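Local coordinates for phage-related conserved hypothetical protein, BB2244 (Bordetella bronchiseptica, PDB 2BDV) that is of unknown function but belongs to the SOS response associated peptidase (SRAP) family, and so probably acts in the cellular response to DNA damage, at residues D124-R136 / P166-V178. Numbering follows the deposited sequence.
Sequences DAPLLFAGLSAWR and PVALPPELAREWV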
ATOM      1  N   ASP A 124     -10.846 -12.249   1.716  1.00 26.06           N
ATOM      2  CA  ASP A 124     -11.968 -12.605   2.574  1.00 27.39           C
ATOM      3  C   ASP A 124     -12.004 -11.727   3.822  1.00 25.87           C
ATOM      4  O   ASP A 124     -12.878 -11.874   4.672  1.00 25.01           O
ATOM      5  CB  ASP A 124     -11.862 -14.079   2.964  1.00 29.78           C
ATOM      6  CG  ASP A 124     -11.967 -15.004   1.759  1.00 34.35           C
ATOM      7  OD1 ASP A 124     -11.358 -16.097   1.773  1.00 37.56           O
ATOM      8  OD2 ASP A 124     -12.671 -14.637   0.795  1.00 36.82           O
ATOM      9  N   ALA A 125     -11.050 -10.811   3.923  1.00 24.95           N
ATOM     10  CA  ALA A 125     -10.965  -9.903   5.063  1.00 24.46           C
ATOM     11  C   ALA A 125     -10.002  -8.770   4.731  1.00 23.00           C
ATOM     12  O   ALA A 125      -9.273  -8.845   3.743  1.00 22.80           O
ATOM     13  CB  ALA A 125     -10.481 -10.665   6.297  1.00 26.38           C
ATOM     14  N   PRO A 126      -9.999  -7.697   5.545  1.00 23.28           N
ATOM     15  CA  PRO A 126      -9.116  -6.545   5.331  1.00 21.32           C
ATOM     16  C   PRO A 126      -7.671  -6.975   5.114  1.00 21.67           C
ATOM     17  O   PRO A 126      -7.167  -7.859   5.805  1.00 20.56           O
ATOM     18  CB  PRO A 126      -9.295  -5.736   6.612  1.00 23.48           C
ATOM     19  CG  PRO A 126     -10.738  -5.976   6.933  1.00 24.72           C
ATOM     20  CD  PRO A 126     -10.879  -7.468   6.707  1.00 22.45           C
ATOM     21  N   LEU A 127      -7.006  -6.338   4.159  1.00 20.66           N
ATOM     22  CA  LEU A 127      -5.630  -6.672   3.836  1.00 19.62           C
ATOM     23  C   LEU A 127      -4.645  -5.731   4.527  1.00 21.60           C
ATOM     24  O   LEU A 127      -4.959  -4.569   4.788  1.00 22.52           O
ATOM     25  CB  LEU A 127      -5.445  -6.599   2.322  1.00 19.57           C
ATOM     26  CG  LEU A 127      -6.618  -7.154   1.507  1.00 20.30           C
ATOM     27  CD1 LEU A 127      -6.368  -6.842   0.046  1.00 22.46           C
ATOM     28  CD2 LEU A 127      -6.784  -8.660   1.722  1.00 21.63           C
ATOM     29  N   LEU A 128      -3.451  -6.231   4.824  1.00 19.48           N
ATOM     30  CA  LEU A 128      -2.444  -5.404   5.471  1.00 18.83           C
ATOM     31  C   LEU A 128      -1.280  -5.214   4.506  1.00 17.21           C
ATOM     32  O   LEU A 128      -0.354  -6.031   4.479  1.00 14.82           O
ATOM     33  CB  LEU A 128      -1.972  -6.068   6.779  1.00 16.78           C
ATOM     34  CG  LEU A 128      -3.082  -6.487   7.760  1.00 17.70           C
ATOM     35  CD1 LEU A 128      -2.469  -7.177   8.977  1.00 15.06           C
ATOM     36  CD2 LEU A 128      -3.898  -5.289   8.195  1.00 14.91           C
ATOM     37  N   PHE A 129      -1.331  -4.144   3.706  1.00 16.78           N
ATOM     38  CA  PHE A 129      -0.264  -3.882   2.736  1.00 16.78           C
ATOM     39  C   PHE A 129       0.963  -3.339   3.443  1.00 14.77           C
ATOM     40  O   PHE A 129       0.860  -2.467   4.296  1.00 15.02           O
ATOM     41  CB  PHE A 129      -0.681  -2.866   1.643  1.00 16.30           C
ATOM     42  CG  PHE A 129      -1.825  -3.319   0.766  1.00 18.63           C
ATOM     43  CD1 PHE A 129      -2.201  -4.656   0.709  1.00 19.79           C
ATOM     44  CD2 PHE A 129      -2.541  -2.390   0.010  1.00 18.00           C
ATOM     45  CE1 PHE A 129      -3.274  -5.060  -0.075  1.00 18.88           C
ATOM     46  CE2 PHE A 129      -3.611  -2.787  -0.773  1.00 17.72           C
ATOM     47  CZ  PHE A 129      -3.980  -4.123  -0.818  1.00 18.20           C
ATOM     48  N   ALA A 130       2.123  -3.875   3.085  1.00 15.32           N
ATOM     49  CA  ALA A 130       3.387  -3.431   3.650  1.00 15.84           C
ATOM     50  C   ALA A 130       3.718  -2.108   2.961  1.00 15.61           C
ATOM     51  O   ALA A 130       3.494  -1.952   1.758  1.00 13.61           O
ATOM     52  CB  ALA A 130       4.471  -4.454   3.366  1.00 13.94           C
ATOM     53  N   GLY A 131       4.245  -1.155   3.722  1.00 15.90           N
ATOM     54  CA  GLY A 131       4.584   0.133   3.145  1.00 14.88           C
ATOM     55  C   GLY A 131       5.790   0.792   3.780  1.00 14.20           C
ATOM     56  O   GLY A 131       6.234   0.398   4.854  1.00 14.67           O
ATOM     57  N   LEU A 132       6.318   1.805   3.104  1.00 15.66           N
ATOM     58  CA  LEU A 132       7.479   2.541   3.585  1.00 15.95           C
ATOM     59  C   LEU A 132       7.162   4.034   3.523  1.00 17.33           C
ATOM     60  O   LEU A 132       6.757   4.560   2.481  1.00 17.78           O
ATOM     61  CB  LEU A 132       8.703   2.222   2.717  1.00 14.45           C
ATOM     62  CG  LEU A 132       9.234   0.784   2.735  1.00 14.24           C
ATOM     63  CD1 LEU A 132      10.352   0.631   1.707  1.00 15.53           C
ATOM     64  CD2 LEU A 132       9.739   0.444   4.132  1.00  6.07           C
ATOM     65  N   SER A 133       7.359   4.712   4.643  1.00 15.96           N
ATOM     66  CA  SER A 133       7.065   6.130   4.720  1.00 16.73           C
ATOM     67  C   SER A 133       8.269   6.936   5.186  1.00 18.26           C
ATOM     68  O   SER A 133       9.109   6.447   5.944  1.00 20.88           O
ATOM     69  CB  SER A 133       5.879   6.347   5.671  1.00 16.66           C
ATOM     70  OG  SER A 133       5.725   7.708   6.026  1.00 19.00           O
ATOM     71  N   ALA A 134       8.352   8.170   4.712  1.00 18.12           N
ATOM     72  CA  ALA A 134       9.434   9.054   5.092  1.00 18.55           C
ATOM     73  C   ALA A 134       8.915  10.037   6.136  1.00 20.33           C
ATOM     74  O   ALA A 134       9.599  10.990   6.499  1.00 20.69           O
ATOM     75  CB  ALA A 134       9.953   9.802   3.878  1.00 18.61           C
ATOM     76  N   TRP A 135       7.697   9.835   6.615  1.00 18.38           N
ATOM     77  CA  TRP A 135       7.208  10.757   7.624  1.00 20.81           C
ATOM     78  C   TRP A 135       7.773  10.339   8.979  1.00 21.55           C
ATOM     79  O   TRP A 135       8.027   9.159   9.221  1.00 24.14           O
ATOM     80  CB  TRP A 135       5.683  10.763   7.677  1.00 20.09           C
ATOM     81  CG  TRP A 135       5.162  11.669   8.740  1.00 22.64           C
ATOM     82  CD1 TRP A 135       4.937  13.011   8.642  1.00 23.19           C
ATOM     83  CD2 TRP A 135       4.815  11.302  10.080  1.00 22.15           C
ATOM     84  NE1 TRP A 135       4.465  13.503   9.841  1.00 21.58           N
ATOM     85  CE2 TRP A 135       4.381  12.470  10.739  1.00 22.07           C
ATOM     86  CE3 TRP A 135       4.830  10.094  10.787  1.00 21.76           C
ATOM     87  CZ2 TRP A 135       3.966  12.469  12.071  1.00 23.62           C
ATOM     88  CZ3 TRP A 135       4.419  10.088  12.109  1.00 22.68           C
ATOM     89  CH2 TRP A 135       3.990  11.268  12.740  1.00 23.96           C
ATOM     90  N   ARG A 136       8.000  11.320   9.844  1.00 22.27           N
ATOM     91  CA  ARG A 136       8.512  11.078  11.188  1.00 24.36           C
ATOM     92  C   ARG A 136       7.911  12.161  12.080  1.00 25.83           C
ATOM     93  O   ARG A 136       7.484  13.204  11.582  1.00 23.74           O
ATOM     94  CB  ARG A 136      10.041  11.163  11.215  1.00 24.18           C
ATOM     95  CG  ARG A 136      10.755  10.146  10.337  1.00 24.49           C
ATOM     96  CD  ARG A 136      10.717   8.728  10.896  1.00 24.09           C
ATOM     97  NE  ARG A 136      11.507   7.839  10.043  1.00 22.85           N
ATOM     98  CZ  ARG A 136      11.076   7.296   8.908  1.00 23.22           C
ATOM     99  NH1 ARG A 136       9.839   7.527   8.481  1.00 21.02           N
ATOM    100  NH2 ARG A 136      11.904   6.556   8.178  1.00 21.59           N
ATOM    101  N   PRO A 166       0.302  -5.334  -4.761  1.00 22.70           N
ATOM    102  CA  PRO A 166       0.786  -4.944  -3.434  1.00 22.25           C
ATOM    103  C   PRO A 166       1.080  -6.152  -2.553  1.00 21.94           C
ATOM    104  O   PRO A 166       0.334  -7.128  -2.552  1.00 25.13           O
ATOM    105  CB  PRO A 166      -0.361  -4.104  -2.888  1.00 20.57           C
ATOM    106  CG  PRO A 166      -1.561  -4.814  -3.449  1.00 20.09           C
ATOM    107  CD  PRO A 166      -1.141  -5.051  -4.895  1.00 22.34           C
ATOM    108  N   VAL A 167       2.174  -6.091  -1.807  1.00 20.28           N
ATOM    109  CA  VAL A 167       2.540  -7.190  -0.929  1.00 19.66           C
ATOM    110  C   VAL A 167       1.670  -7.170   0.323  1.00 19.79           C
ATOM    111  O   VAL A 167       1.824  -6.303   1.178  1.00 19.18           O
ATOM    112  CB  VAL A 167       4.026  -7.094  -0.523  1.00 19.74           C
ATOM    113  CG1 VAL A 167       4.385  -8.228   0.432  1.00 20.00           C
ATOM    114  CG2 VAL A 167       4.903  -7.146  -1.763  1.00 15.74           C
ATOM    115  N   ALA A 168       0.742  -8.117   0.417  1.00 20.29           N
ATOM    116  CA  ALA A 168      -0.127  -8.201   1.579  1.00 21.09           C
ATOM    117  C   ALA A 168       0.487  -9.200   2.550  1.00 22.48           C
ATOM    118  O   ALA A 168       0.938 -10.276   2.148  1.00 24.04           O
ATOM    119  CB  ALA A 168      -1.530  -8.650   1.171  1.00 22.44           C
ATOM    120  N   LEU A 169       0.487  -8.849   3.831  1.00 21.48           N
ATOM    121  CA  LEU A 169       1.073  -9.703   4.848  1.00 20.49           C
ATOM    122  C   LEU A 169       0.067 -10.295   5.830  1.00 21.70           C
ATOM    123  O   LEU A 169      -0.970  -9.701   6.114  1.00 20.68           O
ATOM    124  CB  LEU A 169       2.108  -8.912   5.651  1.00 17.56           C
ATOM    125  CG  LEU A 169       3.286  -8.227   4.952  1.00 17.30           C
ATOM    126  CD1 LEU A 169       3.943  -7.296   5.949  1.00 15.98           C
ATOM    127  CD2 LEU A 169       4.286  -9.253   4.419  1.00 14.17           C
ATOM    128  N   PRO A 170       0.367 -11.492   6.358  1.00 22.70           N
ATOM    129  CA  PRO A 170      -0.534 -12.126   7.328  1.00 24.31           C
ATOM    130  C   PRO A 170      -0.431 -11.265   8.598  1.00 24.27           C
ATOM    131  O   PRO A 170       0.581 -10.590   8.814  1.00 22.33           O
ATOM    132  CB  PRO A 170       0.088 -13.510   7.538  1.00 22.69           C
ATOM    133  CG  PRO A 170       0.852 -13.759   6.266  1.00 25.64           C
ATOM    134  CD  PRO A 170       1.453 -12.409   5.969  1.00 23.26           C
ATOM    135  N   PRO A 171      -1.469 -11.268   9.444  1.00 22.98           N
ATOM    136  CA  PRO A 171      -1.427 -10.465  10.670  1.00 23.51           C
ATOM    137  C   PRO A 171      -0.171 -10.685  11.524  1.00 25.25           C
ATOM    138  O   PRO A 171       0.403  -9.733  12.065  1.00 25.33           O
ATOM    139  CB  PRO A 171      -2.702 -10.876  11.391  1.00 23.10           C
ATOM    140  CG  PRO A 171      -3.652 -11.120  10.256  1.00 24.37           C
ATOM    141  CD  PRO A 171      -2.804 -11.851   9.227  1.00 22.33           C
ATOM    142  N   GLU A 172       0.250 -11.942  11.648  1.00 25.43           N
ATOM    143  CA  GLU A 172       1.432 -12.275  12.439  1.00 25.93           C
ATOM    144  C   GLU A 172       2.685 -11.576  11.895  1.00 25.29           C
ATOM    145  O   GLU A 172       3.445 -10.971  12.647  1.00 25.89           O
ATOM    146  CB  GLU A 172       1.688 -13.796  12.444  1.00 27.51           C
ATOM    147  CG  GLU A 172       0.591 -14.697  13.053  1.00 31.53           C
ATOM    148  CD  GLU A 172      -0.381 -15.263  12.019  1.00 33.07           C
ATOM    149  OE1 GLU A 172      -0.908 -16.377  12.237  1.00 35.71           O
ATOM    150  OE2 GLU A 172      -0.627 -14.592  10.991  1.00 35.31           O
ATOM    151  N   LEU A 173       2.896 -11.683  10.586  1.00 23.24           N
ATOM    152  CA  LEU A 173       4.055 -11.086   9.941  1.00 22.44           C
ATOM    153  C   LEU A 173       3.927  -9.569   9.878  1.00 22.07           C
ATOM    154  O   LEU A 173       4.919  -8.843   9.916  1.00 22.66           O
ATOM    155  CB  LEU A 173       4.227 -11.668   8.533  1.00 18.41           C
ATOM    156  CG  LEU A 173       4.555 -13.161   8.465  1.00 18.21           C
ATOM    157  CD1 LEU A 173       4.682 -13.624   7.018  1.00 17.65           C
ATOM    158  CD2 LEU A 173       5.862 -13.413   9.207  1.00 17.57           C
ATOM    159  N   ALA A 174       2.689  -9.104   9.792  1.00 21.67           N
ATOM    160  CA  ALA A 174       2.398  -7.684   9.728  1.00 21.89           C
ATOM    161  C   ALA A 174       2.840  -7.013  11.027  1.00 20.95           C
ATOM    162  O   ALA A 174       3.380  -5.905  11.006  1.00 19.21           O
ATOM    163  CB  ALA A 174       0.906  -7.474   9.503  1.00 19.03           C
ATOM    164  N   ARG A 175       2.597  -7.676  12.154  1.00 20.22           N
ATOM    165  CA  ARG A 175       2.996  -7.137  13.450  1.00 21.36           C
ATOM    166  C   ARG A 175       4.506  -7.063  13.521  1.00 19.45           C
ATOM    167  O   ARG A 175       5.060  -6.083  14.000  1.00 18.69           O
ATOM    168  CB  ARG A 175       2.499  -8.023  14.598  1.00 22.71           C
ATOM    169  CG  ARG A 175       1.002  -8.047  14.744  1.00 26.90           C
ATOM    170  CD  ARG A 175       0.530  -9.147  15.679  1.00 27.82           C
ATOM    171  NE  ARG A 175      -0.861  -9.446  15.361  1.00 34.22           N
ATOM    172  CZ  ARG A 175      -1.338 -10.662  15.141  1.00 33.62           C
ATOM    173  NH1 ARG A 175      -0.536 -11.718  15.216  1.00 33.18           N
ATOM    174  NH2 ARG A 175      -2.613 -10.811  14.808  1.00 36.80           N
ATOM    175  N   GLU A 176       5.178  -8.104  13.048  1.00 20.27           N
ATOM    176  CA  GLU A 176       6.632  -8.098  13.086  1.00 22.13           C
ATOM    177  C   GLU A 176       7.163  -6.962  12.218  1.00 21.29           C
ATOM    178  O   GLU A 176       8.107  -6.287  12.599  1.00 21.78           O
ATOM    179  CB  GLU A 176       7.178  -9.423  12.587  1.00 24.54           C
ATOM    180  CG  GLU A 176       8.335  -9.949  13.400  1.00 28.10           C
ATOM    181  CD  GLU A 176       8.823 -11.267  12.854  1.00 30.43           C
ATOM    182  OE1 GLU A 176       7.978 -12.010  12.312  1.00 32.85           O
ATOM    183  OE2 GLU A 176      10.031 -11.566  12.966  1.00 33.64           O
ATOM    184  N   TRP A 177       6.541  -6.750  11.059  1.00 20.07           N
ATOM    185  CA  TRP A 177       6.965  -5.688  10.158  1.00 20.68           C
ATOM    186  C   TRP A 177       6.933  -4.301  10.811  1.00 20.82           C
ATOM    187  O   TRP A 177       7.896  -3.551  10.701  1.00 19.53           O
ATOM    188  CB  TRP A 177       6.095  -5.711   8.890  1.00 21.96           C
ATOM    189  CG  TRP A 177       6.320  -4.566   7.919  1.00 18.90           C
ATOM    190  CD1 TRP A 177       5.527  -3.461   7.756  1.00 19.83           C
ATOM    191  CD2 TRP A 177       7.370  -4.451   6.949  1.00 19.18           C
ATOM    192  NE1 TRP A 177       6.014  -2.669   6.740  1.00 18.56           N
ATOM    193  CE2 TRP A 177       7.146  -3.249   6.231  1.00 19.66           C
ATOM    194  CE3 TRP A 177       8.479  -5.243   6.616  1.00 17.24           C
ATOM    195  CZ2 TRP A 177       7.991  -2.825   5.196  1.00 17.19           C
ATOM    196  CZ3 TRP A 177       9.316  -4.820   5.587  1.00 16.55           C
ATOM    197  CH2 TRP A 177       9.067  -3.619   4.891  1.00 16.35           C
ATOM    198  N   VAL A 178       5.849  -3.967  11.512  1.00 21.71           N
ATOM    199  CA  VAL A 178       5.734  -2.649  12.145  1.00 23.49           C
ATOM    200  C   VAL A 178       6.518  -2.495  13.466  1.00 23.49           C
ATOM    201  O   VAL A 178       6.705  -1.378  13.954  1.00 23.92           O
ATOM    202  CB  VAL A 178       4.236  -2.279  12.390  1.00 25.71           C
ATOM    203  CG1 VAL A 178       3.598  -3.271  13.368  1.00 27.47           C
ATOM    204  CG2 VAL A 178       4.126  -0.865  12.959  1.00 28.67           C
TER
HETATM  205  O   HOH W   1      -2.973  -9.097   4.685  1.00 19.69           O
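Pro166 lays its CG over one face of the Phe129 ring, 3.8 Å from the ring centroid and 19° off the normal, a CH-pi contact; the CB of Ala168 meets the same ring at its edge. Two backbone hydrogen bonds, Ala130 N to Val167 O at 3.1 Å and Leu169 N to Leu128 O at 3.0 Å, bracket Phe129 and Ala168, which face each other as a non-hydrogen-bonded pair in a single antiparallel bridge. Beyond the bridge the chain turns into helix 171-178, with Pro170 at the N-cap; the axes of this helix and strand 126-133 approach to 9.4 Å, their N-to-C directions 35° apart. Leu128 reaches the helix through CD1, packed tightly at 3.4 Å from Ala174 CB. Trp177 turns its indole toward the strand because chi1 (174°) sets CG opposite the backbone N: Ala130 CB lies over one face, and Leu132 CD2 comes within 3.9 Å of Trp177 CZ2. The indole NE1 donates to the carbonyl of Ile95, tying the helix also to strand 94-99. Strand 126-133 runs between strands 94-99 and 147-151 of the mixed sheet, while helices 11-18 and 184-191 pack against helix 171-178.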